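PDB 5ZBY: hydrogenase maturation protease HycI from Thermococcus kodakarensis KOD1, which probably acts as an endopeptidase of the A31 family that trims the C-terminus of a [NiFe] hydrogenase subunit during its maturation. Local coordinates for residues 25-30 and 73-78; 80-85 and 135-140. All blocks are in the same frame, centred on the assembly; numbering follows the deposited sequence.

Contact 1 (25-30 and 73-78); sequences GDDAFG and VDAIHF
Phe29 crosses Val73 at about a right angle, ring atom CE2 3.5 Å from Val73 CG1, where the first turn of helix 29-40 packs on the C-terminal end of parallel strand 69-75 in this alpha/beta fold. Phe29 CG is anti to the backbone N (chi1 178°), which carries the ring toward the strand and brings Phe29 CD2 to 3.7 Å from Asp74 O. Next along the helix, Gly30 CA makes a CA-H...O contact of 3.5 Å with Val73 O; a side chain on this glycine would run into that same carbonyl. Ala75 CB packs against the turn before the helix, 3.6 Å from Asp27 OD1 and close to Asp26 O.

Two waters bridge the segments. Water 1 works between backbone atoms alone: it accepts from Gly30 N and Ala75 N and donates to Asp27 O, so it joins the helix start to the strand end. Water 2 runs from a carboxylate to a carbonyl, donating to Asp27 OD1 at 2.7 Å and to Ala75 O at 3.0 Å. Further out, helix 138-156 packs on both Phe29 and Val73 through Leu147. Asp74 OD1 binds a buffer molecule, probably from the crystallisation liquor, while Asp27 OD2 forms a salt bridge with Arg24 NE.

Contact 2 (80-85 and 135-140); sequences GEIGEF and EPSELI
Gly83 comes to within 6.0 Å of Ile140, CA to CA, at a type II beta turn running from Glu81 to Glu84, where its positive phi of 95° puts it in a conformation that a residue with a CB could hardly adopt. Ile82, the residue before it in the turn, carries most of the side-chain contact. It meets Leu139 tip to tip, Ile82 CG2 3.6 Å from Leu139 CD2, and lies at a slant to Ile140, whose CD1 is 4.0 Å from Ile82 CG1. With CG1 anti to the backbone N (chi1 171°) and the chain extended through chi2 as well, Ile82 CD1 reaches to 4.0 Å from Ser137 OG. With an alanine here instead of Ile82, Leu139 CD2 is likely to lose its apolar mate and a gap to open beside Ile140 CD1.

The contact thus packs the loop between strand 69-75 and the antiparallel edge strand 85-88 onto the start of the C-terminal helix, 138-156. Ser137 is the N-cap of that helix: its OG accepts from Ile140 N at 3.1 Å, a fairly straight bond (165° at the hydrogen), and is also hydrogen-bonded to Asp26 OD1. In the turn itself, Glu84 N bonds to Glu81 O, and Glu84 OE1 takes the N-H of Glu81 nearly along its own C-O axis.

The centres of the two contacts lie about 8 Å apart, and they follow in series: contact 1 closes at 73-78 before contact 2 opens at 80-85. A single residue separates those two segments, so one run of chain leaving strand 69-75 supplies half of each contact. Asp26 of contact 1 joins them: its OD1 is 2.8 Å from Ser137 OG, a probable hydrogen bond, and its OD2, 3.5 Å from Ile82 CD1, accepts from the backbone N of Gly128 and Ser129. This carboxylate thereby ties the turn before helix 29-40 to the N-cap of helix 138-156 at one end of the five-stranded mixed sheet, and Phe29 touches both Ile140 and Phe85.

Contact 1 (25-30 and 73-78)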
loop_
_atom_site.group_PDB
_atom_site.type_symbol
_atom_site.label_atom_id
_atom_site.label_comp_id
_atom_site.label_asym_id
_atom_site.label_seq_id
_atom_site.Cartn_x
_atom_site.Cartn_y
_atom_site.Cartn_z
ATOM N N GLY A 25 -1.655 16.525 -1.896
ATOM C CA GLY A 25 -0.670 16.455 -2.954
ATOM C C GLY A 25 -0.246 15.036 -3.266
ATOM O O GLY A 25 -1.080 14.169 -3.403
ATOM N N ASP A 26 1.051 14.803 -3.371
ATOM C CA ASP A 26 1.531 13.460 -3.741
ATOM C C ASP A 26 1.178 12.407 -2.696
ATOM O O ASP A 26 1.322 11.205 -2.976
ATOM C CB ASP A 26 3.037 13.486 -3.952
ATOM C CG ASP A 26 3.438 14.259 -5.210
ATOM O OD1 ASP A 26 2.615 14.382 -6.135
ATOM O OD2 ASP A 26 4.624 14.618 -5.307
ATOM N N ASP A 27 0.765 12.809 -1.492
ATOM C CA ASP A 27 0.262 11.829 -0.489
ATOM C C ASP A 27 -1.034 11.166 -0.921
ATOM O O ASP A 27 -1.487 10.210 -0.260
ATOM C CB ASP A 27 0.059 12.514 0.873
ATOM C CG ASP A 27 1.278 12.426 1.754
ATOM O OD1 ASP A 27 2.244 11.741 1.360
ATOM O OD2 ASP A 27 1.274 13.026 2.857
ATOM N N ALA A 28 -1.596 11.594 -2.048
ATOM C CA ALA A 28 -2.758 10.878 -2.603
ATOM C C ALA A 28 -2.356 9.510 -3.149
ATOM O O ALA A 28 -3.210 8.692 -3.439
ATOM C CB ALA A 28 -3.404 11.668 -3.702
ATOM N N PHE A 29 -1.059 9.296 -3.368
ATOM C CA PHE A 29 -0.613 8.096 -4.112
ATOM C C PHE A 29 -1.357 6.784 -3.775
ATOM O O PHE A 29 -1.913 6.151 -4.672
ATOM C CB PHE A 29 0.876 7.870 -3.889
ATOM C CG PHE A 29 1.393 6.641 -4.567
ATOM C CD1 PHE A 29 1.592 6.626 -5.926
ATOM C CD2 PHE A 29 1.688 5.519 -3.823
ATOM C CE1 PHE A 29 2.049 5.465 -6.570
ATOM C CE2 PHE A 29 2.155 4.364 -4.452
ATOM C CZ PHE A 29 2.341 4.357 -5.841
ATOM N N GLY A 30 -1.374 6.404 -2.501
ATOM C CA GLY A 30 -1.890 5.091 -2.118
ATOM C C GLY A 30 -3.379 4.986 -2.389
ATOM O O GLY A 30 -3.866 3.932 -2.814
ATOM N N VAL A 73 0.005 0.110 0.390
ATOM C CA VAL A 73 0.560 0.942 -0.684
ATOM C C VAL A 73 0.500 2.392 -0.181
ATOM O O VAL A 73 -0.556 2.851 0.248
ATOM C CB VAL A 73 -0.227 0.809 -1.990
ATOM C CG1 VAL A 73 0.358 1.691 -3.086
ATOM C CG2 VAL A 73 -0.338 -0.683 -2.461
ATOM N N ASP A 74 1.627 3.100 -0.156
ATOM C CA ASP A 74 1.653 4.446 0.463
ATOM C C ASP A 74 2.743 5.305 -0.244
ATOM O O ASP A 74 3.691 4.790 -0.821
ATOM C CB ASP A 74 1.965 4.331 1.976
ATOM C CG ASP A 74 1.644 5.605 2.768
ATOM O OD1 ASP A 74 0.967 6.501 2.221
ATOM O OD2 ASP A 74 2.023 5.659 3.945
ATOM N N ALA A 75 2.558 6.616 -0.232
ATOM C CA ALA A 75 3.668 7.507 -0.501
ATOM C C ALA A 75 4.665 7.493 0.658
ATOM O O ALA A 75 4.315 7.829 1.775
ATOM C CB ALA A 75 3.134 8.947 -0.700
ATOM N N ILE A 76 5.927 7.174 0.386
ATOM C CA ILE A 76 6.911 6.986 1.423
ATOM C C ILE A 76 8.121 7.830 1.087
ATOM O O ILE A 76 8.628 7.723 -0.036
ATOM C CB ILE A 76 7.358 5.486 1.514
ATOM C CG1 ILE A 76 6.188 4.579 1.893
ATOM C CG2 ILE A 76 8.523 5.345 2.472
ATOM C CD1 ILE A 76 5.612 4.867 3.241
ATOM N N HIS A 77 8.524 8.675 2.033
ATOM C CA HIS A 77 9.779 9.442 1.890
ATOM C C HIS A 77 10.938 8.523 2.266
ATOM O O HIS A 77 11.119 8.200 3.425
ATOM C CB HIS A 77 9.754 10.690 2.770
ATOM C CG HIS A 77 10.978 11.544 2.583
ATOM N ND1 HIS A 77 11.567 11.709 1.351
ATOM C CD2 HIS A 77 11.760 12.216 3.462
ATOM C CE1 HIS A 77 12.638 12.476 1.465
ATOM N NE2 HIS A 77 12.776 12.804 2.740
ATOM N N PHE A 78 11.718 8.076 1.282
ATOM C CA PHE A 78 12.865 7.222 1.595
ATOM C C PHE A 78 14.138 7.750 0.959
ATOM O O PHE A 78 15.155 7.044 0.881
ATOM C CB PHE A 78 12.601 5.780 1.145
ATOM C CG PHE A 78 12.369 5.626 -0.331
ATOM C CD1 PHE A 78 13.436 5.414 -1.200
ATOM C CD2 PHE A 78 11.082 5.641 -0.861
ATOM C CE1 PHE A 78 13.218 5.231 -2.558
ATOM C CE2 PHE A 78 10.880 5.501 -2.215
ATOM C CZ PHE A 78 11.957 5.284 -3.066
HETATM O O HOH W 1 -0.252 7.779 -0.338
HETATM O O HOH W 2 4.660 10.815 2.201
#

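Contact 2 (80-85 and 135-140)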
loop_
_atom_site.group_PDB
_atom_site.type_symbol
_atom_site.label_atom_id
_atom_site.label_comp_id
_atom_site.label_asym_id
_atom_site.label_seq_id
_atom_site.Cartn_x
_atom_site.Cartn_y
_atom_site.Cartn_z
ATOM N N GLY A 80 14.524 8.807 -2.182
ATOM C CA GLY A 80 14.621 8.496 -3.594
ATOM C C GLY A 80 14.366 9.694 -4.495
ATOM O O GLY A 80 14.080 10.812 -4.028
ATOM N N GLU A 81 14.438 9.470 -5.802
ATOM C CA GLU A 81 13.880 10.434 -6.730
ATOM C C GLU A 81 12.373 10.370 -6.675
ATOM O O GLU A 81 11.808 9.297 -6.444
ATOM C CB GLU A 81 14.362 10.176 -8.150
ATOM C CG GLU A 81 15.710 9.488 -8.189
ATOM C CD GLU A 81 16.528 9.843 -9.421
ATOM O OE1 GLU A 81 15.933 10.037 -10.512
ATOM O OE2 GLU A 81 17.770 9.938 -9.287
ATOM N N ILE A 82 11.708 11.494 -6.877
ATOM C CA ILE A 82 10.235 11.446 -6.901
ATOM C C ILE A 82 9.720 10.385 -7.845
ATOM O O ILE A 82 10.188 10.256 -8.968
ATOM C CB ILE A 82 9.567 12.785 -7.306
ATOM C CG1 ILE A 82 8.070 12.540 -7.509
ATOM C CG2 ILE A 82 10.166 13.288 -8.597
ATOM C CD1 ILE A 82 7.199 13.706 -7.516
ATOM N N GLY A 83 8.779 9.561 -7.384
ATOM C CA GLY A 83 8.187 8.609 -8.298
ATOM C C GLY A 83 8.860 7.260 -8.244
ATOM O O GLY A 83 8.364 6.276 -8.819
ATOM N N GLU A 84 9.998 7.199 -7.574
ATOM C CA GLU A 84 10.726 5.945 -7.467
ATOM C C GLU A 84 9.950 5.032 -6.520
ATOM O O GLU A 84 9.391 5.494 -5.525
ATOM C CB GLU A 84 12.118 6.199 -6.931
ATOM C CG GLU A 84 12.997 4.992 -6.775
ATOM C CD GLU A 84 14.429 5.380 -6.364
ATOM O OE1 GLU A 84 14.786 6.602 -6.341
ATOM O OE2 GLU A 84 15.199 4.456 -6.019
ATOM N N PHE A 85 9.961 3.736 -6.807
ATOM C CA PHE A 85 9.288 2.768 -5.941
ATOM C C PHE A 85 10.222 2.102 -4.935
ATOM O O PHE A 85 11.439 1.946 -5.178
ATOM C CB PHE A 85 8.646 1.689 -6.808
ATOM C CG PHE A 85 7.540 2.163 -7.657
ATOM C CD1 PHE A 85 6.463 2.854 -7.108
ATOM C CD2 PHE A 85 7.496 1.829 -9.006
ATOM C CE1 PHE A 85 5.400 3.269 -7.901
ATOM C CE2 PHE A 85 6.437 2.223 -9.809
ATOM C CZ PHE A 85 5.357 2.945 -9.253
ATOM N N GLU A 135 -3.365 19.150 -5.276
ATOM C CA GLU A 135 -3.621 18.010 -6.139
ATOM C C GLU A 135 -2.342 17.179 -6.198
ATOM O O GLU A 135 -1.251 17.723 -5.984
ATOM C CB GLU A 135 -4.023 18.524 -7.518
ATOM C CG GLU A 135 -4.401 17.528 -8.556
ATOM C CD GLU A 135 -4.813 18.230 -9.833
ATOM O OE1 GLU A 135 -4.748 19.481 -9.862
ATOM O OE2 GLU A 135 -5.198 17.543 -10.800
ATOM N N PRO A 136 -2.444 15.862 -6.473
ATOM C CA PRO A 136 -1.173 15.164 -6.706
ATOM C C PRO A 136 -0.480 15.647 -7.976
ATOM O O PRO A 136 -1.150 16.107 -8.889
ATOM C CB PRO A 136 -1.584 13.686 -6.832
ATOM C CG PRO A 136 -3.085 13.723 -7.096
ATOM C CD PRO A 136 -3.580 14.926 -6.375
ATOM N N SER A 137 0.818 15.483 -8.060
ATOM C CA SER A 137 1.546 15.797 -9.257
ATOM C C SER A 137 1.162 14.863 -10.374
ATOM O O SER A 137 0.671 13.818 -10.143
ATOM C CB SER A 137 3.039 15.720 -8.984
ATOM O OG SER A 137 3.485 14.423 -8.751
ATOM N N GLU A 138 1.345 15.315 -11.602
ATOM C CA GLU A 138 1.120 14.501 -12.783
ATOM C C GLU A 138 1.921 13.227 -12.684
ATOM O O GLU A 138 1.422 12.144 -12.998
ATOM C CB GLU A 138 1.537 15.261 -14.039
ATOM C CG GLU A 138 0.816 16.573 -14.178
ATOM C CD GLU A 138 -0.681 16.362 -14.339
ATOM O OE1 GLU A 138 -1.060 15.453 -15.104
ATOM O OE2 GLU A 138 -1.471 17.086 -13.694
ATOM N N LEU A 139 3.158 13.359 -12.232
ATOM C CA LEU A 139 4.073 12.221 -12.141
ATOM C C LEU A 139 3.528 11.154 -11.176
ATOM O O LEU A 139 3.470 9.999 -11.519
ATOM C CB LEU A 139 5.474 12.683 -11.696
ATOM C CG LEU A 139 6.490 11.565 -11.431
ATOM C CD1 LEU A 139 6.593 10.633 -12.596
ATOM C CD2 LEU A 139 7.859 12.261 -11.173
ATOM N N ILE A 140 3.109 11.562 -10.001
ATOM C CA ILE A 140 2.552 10.639 -9.039
ATOM C C ILE A 140 1.272 10.008 -9.543
ATOM O O ILE A 140 1.033 8.884 -9.272
ATOM C CB ILE A 140 2.371 11.293 -7.662
ATOM C CG1 ILE A 140 3.707 11.495 -6.973
ATOM C CG2 ILE A 140 1.434 10.528 -6.752
ATOM C CD1 ILE A 140 4.703 10.417 -7.152
#